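Local structure of putative branched chain amino acid ABC transporter, periplasmic amino acid-binding protein (Brucella ovis, 4XFK) at residues 12-17 with 81-86; 112-117 with 129-134; 135-140 with 347-352. The protein probably binds branched-chain and related small amino acids in the periplasm as the substrate-binding component of an ABC-type amino-acid transport system. The protein carries 1 engineered substitution. One frame throughout, in Å; residues are numbered along the deposited sequence. Where two conformers were deposited one is given.

Contact 1 of 3, residues 12-17 with 81-86. With NA (sodium ion), chain D.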
loop_
_atom_site.group_PDB
_atom_site.type_symbol
_atom_site.label_atom_id
_atom_site.label_comp_id
_atom_site.label_asym_id
_atom_site.label_seq_id
_atom_site.Cartn_x
_atom_site.Cartn_y
_atom_site.Cartn_z
ATOM N N LEU A 12 -10.700 10.179 20.812
ATOM C CA LEU A 12 -10.716 9.632 19.465
ATOM C C LEU A 12 -10.507 8.127 19.554
ATOM O O LEU A 12 -9.563 7.658 20.193
ATOM C CB LEU A 12 -9.613 10.280 18.636
ATOM C CG LEU A 12 -9.586 9.921 17.154
ATOM C CD1 LEU A 12 -10.871 10.350 16.474
ATOM C CD2 LEU A 12 -8.385 10.573 16.507
ATOM N N LYS A 13 -11.399 7.380 18.913
ATOM C CA LYS A 13 -11.325 5.926 18.884
ATOM C C LYS A 13 -11.113 5.465 17.447
ATOM O O LYS A 13 -11.950 5.718 16.565
ATOM C CB LYS A 13 -12.607 5.312 19.449
ATOM C CG LYS A 13 -12.841 5.636 20.929
ATOM C CD LYS A 13 -14.097 4.945 21.452
ATOM C CE LYS A 13 -14.321 5.210 22.935
ATOM N NZ LYS A 13 -15.475 4.417 23.444
ATOM N N ILE A 14 -9.996 4.781 17.218
ATOM C CA ILE A 14 -9.620 4.332 15.884
ATOM C C ILE A 14 -9.614 2.816 15.844
ATOM O O ILE A 14 -8.909 2.170 16.628
ATOM C CB ILE A 14 -8.229 4.872 15.490
ATOM C CG1 ILE A 14 -8.223 6.401 15.554
ATOM C CG2 ILE A 14 -7.831 4.383 14.102
ATOM C CD1 ILE A 14 -6.940 7.035 15.074
ATOM N N ALA A 15 -10.399 2.255 14.925
ATOM C CA ALA A 15 -10.514 0.809 14.785
ATOM C C ALA A 15 -9.645 0.279 13.655
ATOM O O ALA A 15 -9.768 0.711 12.515
ATOM C CB ALA A 15 -11.954 0.416 14.539
ATOM N N LEU A 16 -8.789 -0.679 13.980
ATOM C CA LEU A 16 -7.978 -1.378 12.986
ATOM C C LEU A 16 -8.692 -2.678 12.653
ATOM O O LEU A 16 -8.856 -3.554 13.514
ATOM C CB LEU A 16 -6.588 -1.667 13.556
ATOM C CG LEU A 16 -5.660 -2.498 12.673
ATOM C CD1 LEU A 16 -5.342 -1.783 11.368
ATOM C CD2 LEU A 16 -4.373 -2.853 13.422
ATOM N N VAL A 17 -9.165 -2.787 11.416
ATOM C CA VAL A 17 -9.881 -3.978 10.984
ATOM C C VAL A 17 -8.984 -4.712 10.000
ATOM O O VAL A 17 -8.843 -4.309 8.847
ATOM C CB VAL A 17 -11.223 -3.616 10.326
ATOM C CG1 VAL A 17 -11.946 -4.869 9.837
ATOM C CG2 VAL A 17 -12.098 -2.821 11.296
ATOM N N ILE A 81 -13.217 6.336 13.338
ATOM C CA ILE A 81 -12.268 6.113 12.253
ATOM C C ILE A 81 -12.001 4.618 12.121
ATOM O O ILE A 81 -11.805 3.918 13.128
ATOM C CB ILE A 81 -10.929 6.836 12.512
ATOM C CG1 ILE A 81 -11.178 8.316 12.810
ATOM C CG2 ILE A 81 -9.968 6.645 11.333
ATOM C CD1 ILE A 81 -9.935 9.134 12.883
ATOM N N ILE A 82 -12.028 4.140 10.879
ATOM C CA ILE A 82 -11.697 2.764 10.527
ATOM C C ILE A 82 -10.408 2.782 9.714
ATOM O O ILE A 82 -10.296 3.557 8.761
ATOM C CB ILE A 82 -12.796 2.148 9.627
ATOM C CG1 ILE A 82 -14.175 2.233 10.296
ATOM C CG2 ILE A 82 -12.436 0.713 9.218
ATOM C CD1 ILE A 82 -14.293 1.443 11.577
ATOM N N VAL A 83 -9.462 1.926 10.070
ATOM C CA VAL A 83 -8.210 1.790 9.335
ATOM C C VAL A 83 -8.042 0.350 8.846
ATOM O O VAL A 83 -8.287 -0.603 9.602
ATOM C CB VAL A 83 -7.029 2.154 10.235
ATOM C CG1 VAL A 83 -5.731 1.772 9.588
ATOM C CG2 VAL A 83 -7.070 3.648 10.589
ATOM N N GLN A 84 -7.621 0.199 7.590
ATOM C CA GLN A 84 -7.425 -1.112 6.982
ATOM C C GLN A 84 -6.563 -0.923 5.741
ATOM O O GLN A 84 -6.525 0.177 5.175
ATOM C CB GLN A 84 -8.779 -1.740 6.622
ATOM C CG GLN A 84 -8.706 -3.123 5.962
ATOM C CD GLN A 84 -8.609 -3.052 4.442
ATOM O OE1 GLN A 84 -8.724 -1.978 3.851
ATOM N NE2 GLN A 84 -8.393 -4.203 3.807
ATOM N N GLY A 85 -5.859 -1.971 5.310
ATOM C CA GLY A 85 -5.107 -1.882 4.070
ATOM C C GLY A 85 -4.665 -3.162 3.377
ATOM O O GLY A 85 -4.105 -3.084 2.282
ATOM N N SER A 86 -4.896 -4.337 3.963
ATOM C CA SER A 86 -4.266 -5.535 3.393
ATOM C C SER A 86 -4.964 -6.161 2.190
ATOM O O SER A 86 -4.360 -6.981 1.512
ATOM C CB SER A 86 -4.037 -6.609 4.464
ATOM O OG SER A 86 -5.274 -7.078 4.973
HETATM NA NA NA D . -2.131 -3.341 1.120
HETATM O O HOH W 1 -1.963 -5.556 1.121
HETATM O O HOH W 2 -0.423 -3.167 -0.358
#
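Ile14 and Ile81 sit across from each other on neighbouring parallel strands, their side chains side by side and pointing the same way, with Ile14 CG1 4.1 Å from Ile81 CB. In both residues CG1 lies anti to the carbonyl carbon (chi1 -58° and -53°), which keeps the two branches in step. The second branch of Ile14 leans along the strand instead: its CG2 meets Val83 CG2 at 3.7 Å, the two side chains crossing at a slant. Leu16 continues this face, its CD1 resting 4.0 Å from Val83 CG1, while Phe306 of helix 296-312 packs on Ile14 and Ile81. On the other face Ala15 CB and Val17 CG2 lie against Ile82, a packing described here for one of the two conformers of that side chain; helix 88-104 covers Ile82 there.

The backbone fixes this register. Ala15 N donates to Ile81 O at 2.8 Å with an N-H...O angle of 177°, Ala15 O accepts from Val83 N at 2.7 Å, and Val17 N reaches Val83 O. Beyond the strand, Gly85 O binds the sodium ion at 2.3 Å, together with Tyr31, Gly116 and two waters. The chemistry thus divides in two: a ladder of main-chain bonds between aliphatic layers holds the centre of the parallel sheet, and the carbonyl just past the strand's C-terminal end is given to a cation.

Contact 2 of 3, residues 112-117 with 129-134. With NA (sodium ion), chain D.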
loop_
_atom_site.group_PDB
_atom_site.type_symbol
_atom_site.label_atom_id
_atom_site.label_comp_id
_atom_site.label_asym_id
_atom_site.label_seq_id
_atom_site.Cartn_x
_atom_site.Cartn_y
_atom_site.Cartn_z
ATOM N N TYR A 112 -12.873 6.464 6.824
ATOM C CA TYR A 112 -12.103 5.280 6.471
ATOM C C TYR A 112 -10.727 5.746 5.975
ATOM O O TYR A 112 -10.608 6.359 4.907
ATOM C CB TYR A 112 -12.848 4.447 5.420
ATOM C CG TYR A 112 -12.072 3.298 4.806
ATOM C CD1 TYR A 112 -11.077 2.619 5.517
ATOM C CD2 TYR A 112 -12.347 2.888 3.503
ATOM C CE1 TYR A 112 -10.370 1.575 4.926
ATOM C CE2 TYR A 112 -11.652 1.862 2.920
ATOM C CZ TYR A 112 -10.670 1.210 3.626
ATOM O OH TYR A 112 -9.991 0.195 3.005
ATOM N N LEU A 113 -9.702 5.497 6.784
ATOM C CA LEU A 113 -8.324 5.741 6.370
ATOM C C LEU A 113 -7.773 4.464 5.765
ATOM O O LEU A 113 -7.484 3.488 6.460
ATOM C CB LEU A 113 -7.468 6.179 7.553
ATOM C CG LEU A 113 -8.007 7.352 8.376
ATOM C CD1 LEU A 113 -6.999 7.696 9.457
ATOM C CD2 LEU A 113 -8.312 8.565 7.513
ATOM N N ASN A 114 -7.664 4.483 4.448
ATOM C CA ASN A 114 -7.181 3.350 3.690
ATOM C C ASN A 114 -5.667 3.456 3.592
ATOM O O ASN A 114 -5.128 4.310 2.900
ATOM C CB ASN A 114 -7.866 3.380 2.324
ATOM C CG ASN A 114 -7.251 2.428 1.329
ATOM O OD1 ASN A 114 -6.351 1.654 1.657
ATOM N ND2 ASN A 114 -7.729 2.491 0.086
ATOM N N LEU A 115 -4.974 2.596 4.330
ATOM C CA LEU A 115 -3.528 2.692 4.404
ATOM C C LEU A 115 -2.800 1.781 3.430
ATOM O O LEU A 115 -1.568 1.696 3.480
ATOM C CB LEU A 115 -3.036 2.402 5.831
ATOM C CG LEU A 115 -3.491 3.377 6.929
ATOM C CD1 LEU A 115 -2.837 3.017 8.249
ATOM C CD2 LEU A 115 -3.174 4.820 6.571
ATOM N N GLY A 116 -3.524 1.105 2.538
ATOM C CA GLY A 116 -2.830 0.245 1.600
ATOM C C GLY A 116 -3.618 -0.642 0.665
ATOM O O GLY A 116 -3.028 -1.539 0.057
ATOM N N ALA A 117 -4.931 -0.454 0.556
ATOM C CA ALA A 117 -5.696 -1.195 -0.450
ATOM C C ALA A 117 -5.576 -0.423 -1.754
ATOM O O ALA A 117 -6.001 0.735 -1.827
ATOM C CB ALA A 117 -7.128 -1.318 -0.020
ATOM N N PHE A 129 -16.202 11.165 0.048
ATOM C CA PHE A 129 -15.530 12.169 0.857
ATOM C C PHE A 129 -14.885 11.594 2.118
ATOM O O PHE A 129 -13.874 12.101 2.583
ATOM C CB PHE A 129 -16.506 13.291 1.215
ATOM C CG PHE A 129 -15.887 14.401 2.014
ATOM C CD1 PHE A 129 -15.111 15.374 1.404
ATOM C CD2 PHE A 129 -16.093 14.477 3.379
ATOM C CE1 PHE A 129 -14.544 16.402 2.149
ATOM C CE2 PHE A 129 -15.540 15.500 4.129
ATOM C CZ PHE A 129 -14.757 16.462 3.517
ATOM N N TYR A 130 -15.462 10.532 2.669
ATOM C CA TYR A 130 -14.983 10.010 3.950
ATOM C C TYR A 130 -14.016 8.835 3.813
ATOM O O TYR A 130 -13.656 8.208 4.805
ATOM C CB TYR A 130 -16.160 9.705 4.892
ATOM C CG TYR A 130 -16.879 10.966 5.334
ATOM C CD1 TYR A 130 -16.403 11.722 6.402
ATOM C CD2 TYR A 130 -18.000 11.431 4.652
ATOM C CE1 TYR A 130 -17.046 12.894 6.798
ATOM C CE2 TYR A 130 -18.644 12.598 5.036
ATOM C CZ TYR A 130 -18.163 13.325 6.104
ATOM O OH TYR A 130 -18.810 14.486 6.482
ATOM N N HIS A 131 -13.598 8.554 2.582
ATOM C CA HIS A 131 -12.476 7.662 2.322
ATOM C C HIS A 131 -11.255 8.487 1.915
ATOM O O HIS A 131 -11.361 9.438 1.120
ATOM C CB HIS A 131 -12.815 6.654 1.212
ATOM C CG HIS A 131 -11.610 5.994 0.592
ATOM N ND1 HIS A 131 -10.994 6.494 -0.534
ATOM C CD2 HIS A 131 -10.910 4.883 0.934
ATOM C CE1 HIS A 131 -9.960 5.732 -0.852
ATOM N NE2 HIS A 131 -9.889 4.743 0.021
ATOM N N PHE A 132 -10.100 8.106 2.459
ATOM C CA PHE A 132 -8.823 8.682 2.059
ATOM C C PHE A 132 -7.844 7.552 1.829
ATOM O O PHE A 132 -7.714 6.670 2.692
ATOM C CB PHE A 132 -8.263 9.585 3.161
ATOM C CG PHE A 132 -9.011 10.870 3.341
ATOM C CD1 PHE A 132 -10.165 10.916 4.102
ATOM C CD2 PHE A 132 -8.553 12.039 2.746
ATOM C CE1 PHE A 132 -10.848 12.108 4.275
ATOM C CE2 PHE A 132 -9.222 13.232 2.925
ATOM C CZ PHE A 132 -10.375 13.271 3.687
ATOM N N ARG A 133 -7.141 7.586 0.701
ATOM C CA ARG A 133 -6.099 6.596 0.427
ATOM C C ARG A 133 -4.711 7.206 0.584
ATOM O O ARG A 133 -4.388 8.226 -0.041
ATOM C CB ARG A 133 -6.244 5.970 -0.967
ATOM C CG ARG A 133 -5.009 5.166 -1.355
ATOM C CD ARG A 133 -5.278 4.014 -2.298
ATOM N NE ARG A 133 -5.843 4.430 -3.575
ATOM C CZ ARG A 133 -6.490 3.592 -4.369
ATOM N NH1 ARG A 133 -6.989 4.012 -5.525
ATOM N NH2 ARG A 133 -6.647 2.333 -3.984
ATOM N N PHE A 134 -3.899 6.574 1.425
ATOM C CA PHE A 134 -2.567 7.084 1.762
ATOM C C PHE A 134 -1.428 6.339 1.078
ATOM O O PHE A 134 -0.256 6.725 1.183
ATOM C CB PHE A 134 -2.383 7.086 3.283
ATOM C CG PHE A 134 -3.328 8.016 3.984
ATOM C CD1 PHE A 134 -2.997 9.347 4.183
ATOM C CD2 PHE A 134 -4.568 7.566 4.404
ATOM C CE1 PHE A 134 -3.871 10.204 4.838
ATOM C CE2 PHE A 134 -5.456 8.418 5.038
ATOM C CZ PHE A 134 -5.102 9.740 5.256
HETATM NA NA NA D . -2.131 -3.341 1.120
HETATM O O HOH W 2 -0.423 -3.167 -0.358
HETATM O O HOH W 1 -1.963 -5.556 1.121
#
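Asn114 and His131 meet near the edge of the five-stranded parallel sheet, where strand 131-133, one of its two outermost strands, pairs in register with 111-114. Four backbone bonds join the segments, from Tyr112 N to Tyr130 O at 2.8 Å through to Phe134 N and Asn114 O. On one face, Tyr112 and His131 both carry CG opposite the backbone N (chi1 171° and 162°), and their side chains run alongside each other, ring planes 55° apart, with CD2 of Tyr112 at the histidine's edge. Asn114 ND2 lies in the plane of the His131 ring and donates to NE2 at 3.1 Å. Its OD1 accepts from Gly116 N, an Asx turn, and from Ala117 N, which extends it to an Asx motif beside Gly116 O, a sodium ligand. Leu113, on the opposite face, and Leu115, past the strand end, both meet Phe134: Leu113 CD2 lies at the ring edge, 3.8 Å from CE2. Arg133 bends at its third torsion; its NE bonds Gln349 OE1 and its NH2 bonds Ala119 O. That NH2 also donates to Ala117 O at 2.8 Å, in the guanidinium plane and on a lone pair of the carbonyl, which accepts Asn114 ND2 as well, at 3.1 Å.

Contact 3 of 3, residues 135-140 with 347-352; sequences SPNAAI and DHQAKF
Gln349 bonds Ser135 O and, weakly, Asn137 ND2, both in the loop before helix 138-152. Its NE2 donates to Ser135 O at 2.9 Å, with the acceptor in the amide plane and an N-H...O angle of 164°. The same nitrogen also donates to Ala350 O, at 3.1 Å, on a lone pair of that carbonyl, and this pair of bonds fixes the amide's rotation. Gln349 OE1 accepts the weak bond from Asn137 ND2 at 3.0 Å, the two amide planes standing at 90°; the stronger partner of Asn137 ND2 is Asp387 OD1. A bend at the second torsion of Gln349 (60°) brings its end round to the loop.

Van der Waals packing comes from Phe352 and Ile140. The CZ corner of the Phe352 ring lies 3.9 Å from Pro136 CD, the two side chains crossing at about a right angle, and 4.5 Å from Ile140 CD1. Ile140 meets Gln349 from the opposite direction.

Within the loop, Asn137 OD1 accepts from Ile140 N at 3.0 Å. This is a side-chain N-cap, and the capping residue also reaches Gln349, in the segment leading to strand 350-360. The contact thus joins two passages of the chain between the five-stranded and the mixed sheet, consistent with the hinge of the bilobal periplasmic binding protein fold.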
loop_
_atom_site.group_PDB
_atom_site.type_symbol
_atom_site.label_atom_id
_atom_site.label_comp_id
_atom_site.label_asym_id
_atom_site.label_seq_id
_atom_site.Cartn_x
_atom_site.Cartn_y
_atom_site.Cartn_z
ATOM N N SER A 135 -1.789 5.292 0.350
ATOM C CA SER A 135 -0.828 4.404 -0.284
ATOM C C SER A 135 -0.811 4.614 -1.797
ATOM O O SER A 135 -1.619 5.375 -2.342
ATOM C CB SER A 135 -1.239 2.962 0.009
ATOM O OG SER A 135 -2.473 2.678 -0.626
ATOM N N PRO A 136 0.108 3.928 -2.499
ATOM C CA PRO A 136 -0.038 3.887 -3.960
ATOM C C PRO A 136 -1.323 3.182 -4.389
ATOM O O PRO A 136 -2.095 2.648 -3.578
ATOM C CB PRO A 136 1.183 3.078 -4.420
ATOM C CG PRO A 136 2.183 3.258 -3.304
ATOM C CD PRO A 136 1.352 3.277 -2.051
ATOM N N ASN A 137 -1.552 3.216 -5.692
ATOM C CA ASN A 137 -2.594 2.424 -6.324
ATOM C C ASN A 137 -1.976 1.732 -7.540
ATOM O O ASN A 137 -0.794 1.950 -7.841
ATOM C CB ASN A 137 -3.807 3.296 -6.680
ATOM C CG ASN A 137 -3.459 4.412 -7.639
ATOM O OD1 ASN A 137 -2.818 4.182 -8.665
ATOM N ND2 ASN A 137 -3.866 5.635 -7.300
ATOM N N ALA A 138 -2.751 0.913 -8.240
ATOM C CA ALA A 138 -2.196 0.135 -9.345
ATOM C C ALA A 138 -1.519 1.002 -10.400
ATOM O O ALA A 138 -0.481 0.631 -10.947
ATOM C CB ALA A 138 -3.281 -0.716 -9.990
ATOM N N ALA A 139 -2.115 2.152 -10.685
ATOM C CA ALA A 139 -1.575 3.041 -11.711
ATOM C C ALA A 139 -0.228 3.617 -11.292
ATOM O O ALA A 139 0.727 3.625 -12.069
ATOM C CB ALA A 139 -2.567 4.157 -12.039
ATOM N N ILE A 140 -0.149 4.091 -10.057
ATOM C CA ILE A 140 1.097 4.649 -9.557
ATOM C C ILE A 140 2.192 3.575 -9.506
ATOM O O ILE A 140 3.320 3.809 -9.953
ATOM C CB ILE A 140 0.902 5.277 -8.159
ATOM C CG1 ILE A 140 -0.099 6.445 -8.227
ATOM C CG2 ILE A 140 2.241 5.706 -7.575
ATOM C CD1 ILE A 140 -0.521 6.981 -6.859
ATOM N N ASP A 347 -10.098 13.393 -5.213
ATOM C CA ASP A 347 -10.350 11.960 -5.141
ATOM C C ASP A 347 -9.850 11.348 -3.841
ATOM O O ASP A 347 -10.103 10.183 -3.570
ATOM C CB ASP A 347 -9.734 11.236 -6.351
ATOM C CG ASP A 347 -8.226 11.458 -6.493
ATOM O OD1 ASP A 347 -7.630 12.292 -5.775
ATOM O OD2 ASP A 347 -7.631 10.785 -7.364
ATOM N N HIS A 348 -9.152 12.144 -3.038
ATOM C CA HIS A 348 -8.503 11.659 -1.816
ATOM C C HIS A 348 -7.465 10.562 -2.075
ATOM O O HIS A 348 -7.346 9.593 -1.320
ATOM C CB HIS A 348 -9.519 11.260 -0.735
ATOM C CG HIS A 348 -10.349 12.407 -0.256
ATOM N ND1 HIS A 348 -11.430 12.248 0.583
ATOM C CD2 HIS A 348 -10.241 13.737 -0.485
ATOM C CE1 HIS A 348 -11.961 13.431 0.838
ATOM N NE2 HIS A 348 -11.259 14.351 0.201
ATOM N N GLN A 349 -6.703 10.753 -3.149
ATOM C CA GLN A 349 -5.473 10.012 -3.379
ATOM C C GLN A 349 -4.299 10.848 -2.868
ATOM O O GLN A 349 -4.140 12.005 -3.263
ATOM C CB GLN A 349 -5.300 9.725 -4.877
ATOM C CG GLN A 349 -3.970 9.097 -5.241
ATOM C CD GLN A 349 -3.755 7.762 -4.543
ATOM O OE1 GLN A 349 -4.565 6.833 -4.670
ATOM N NE2 GLN A 349 -2.662 7.658 -3.797
ATOM N N ALA A 350 -3.491 10.281 -1.976
ATOM C CA ALA A 350 -2.323 10.997 -1.466
ATOM C C ALA A 350 -1.256 11.170 -2.545
ATOM O O ALA A 350 -1.132 10.340 -3.460
ATOM C CB ALA A 350 -1.738 10.292 -0.252
ATOM N N LYS A 351 -0.507 12.266 -2.423
ATOM C CA LYS A 351 0.587 12.622 -3.323
ATOM C C LYS A 351 1.899 12.471 -2.565
ATOM O O LYS A 351 2.069 13.055 -1.493
ATOM C CB LYS A 351 0.424 14.057 -3.821
ATOM C CG LYS A 351 1.489 14.458 -4.823
ATOM C CD LYS A 351 1.026 15.592 -5.721
ATOM C CE LYS A 351 1.094 16.919 -5.030
ATOM N NZ LYS A 351 0.787 17.988 -6.026
ATOM N N PHE A 352 2.823 11.687 -3.118
ATOM C CA PHE A 352 4.067 11.351 -2.431
ATOM C C PHE A 352 5.057 10.799 -3.451
ATOM O O PHE A 352 4.652 10.335 -4.513
ATOM C CB PHE A 352 3.798 10.297 -1.347
ATOM C CG PHE A 352 2.936 9.159 -1.818
ATOM C CD1 PHE A 352 3.479 8.136 -2.594
ATOM C CD2 PHE A 352 1.583 9.127 -1.526
ATOM C CE1 PHE A 352 2.696 7.122 -3.082
ATOM C CE2 PHE A 352 0.786 8.100 -2.005
ATOM C CZ PHE A 352 1.346 7.090 -2.781
#

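From the N terminus, contact 1 closes first: strand 13-18 leads through helix 26-44, strand 54-59 and helix 63-76 before returning as 81-84 beside it. Contact 2 follows after helix 88-104 and closes a short loop of 11 residues. Contact 3 opens immediately after it, at residue 135, and spans 206 residues before 347-352 comes back. The three are in series, none nested or crossed. Contacts 1 and 2 share one sheet, where Ile82 O accepts from Leu113 N, and both supply a carbonyl to the same sodium ion. Contact 3 adjoins contact 2 through Arg133 N and His348 O, setting segment 347-352 beside strand 131-133 where the chain passes between the two lobes.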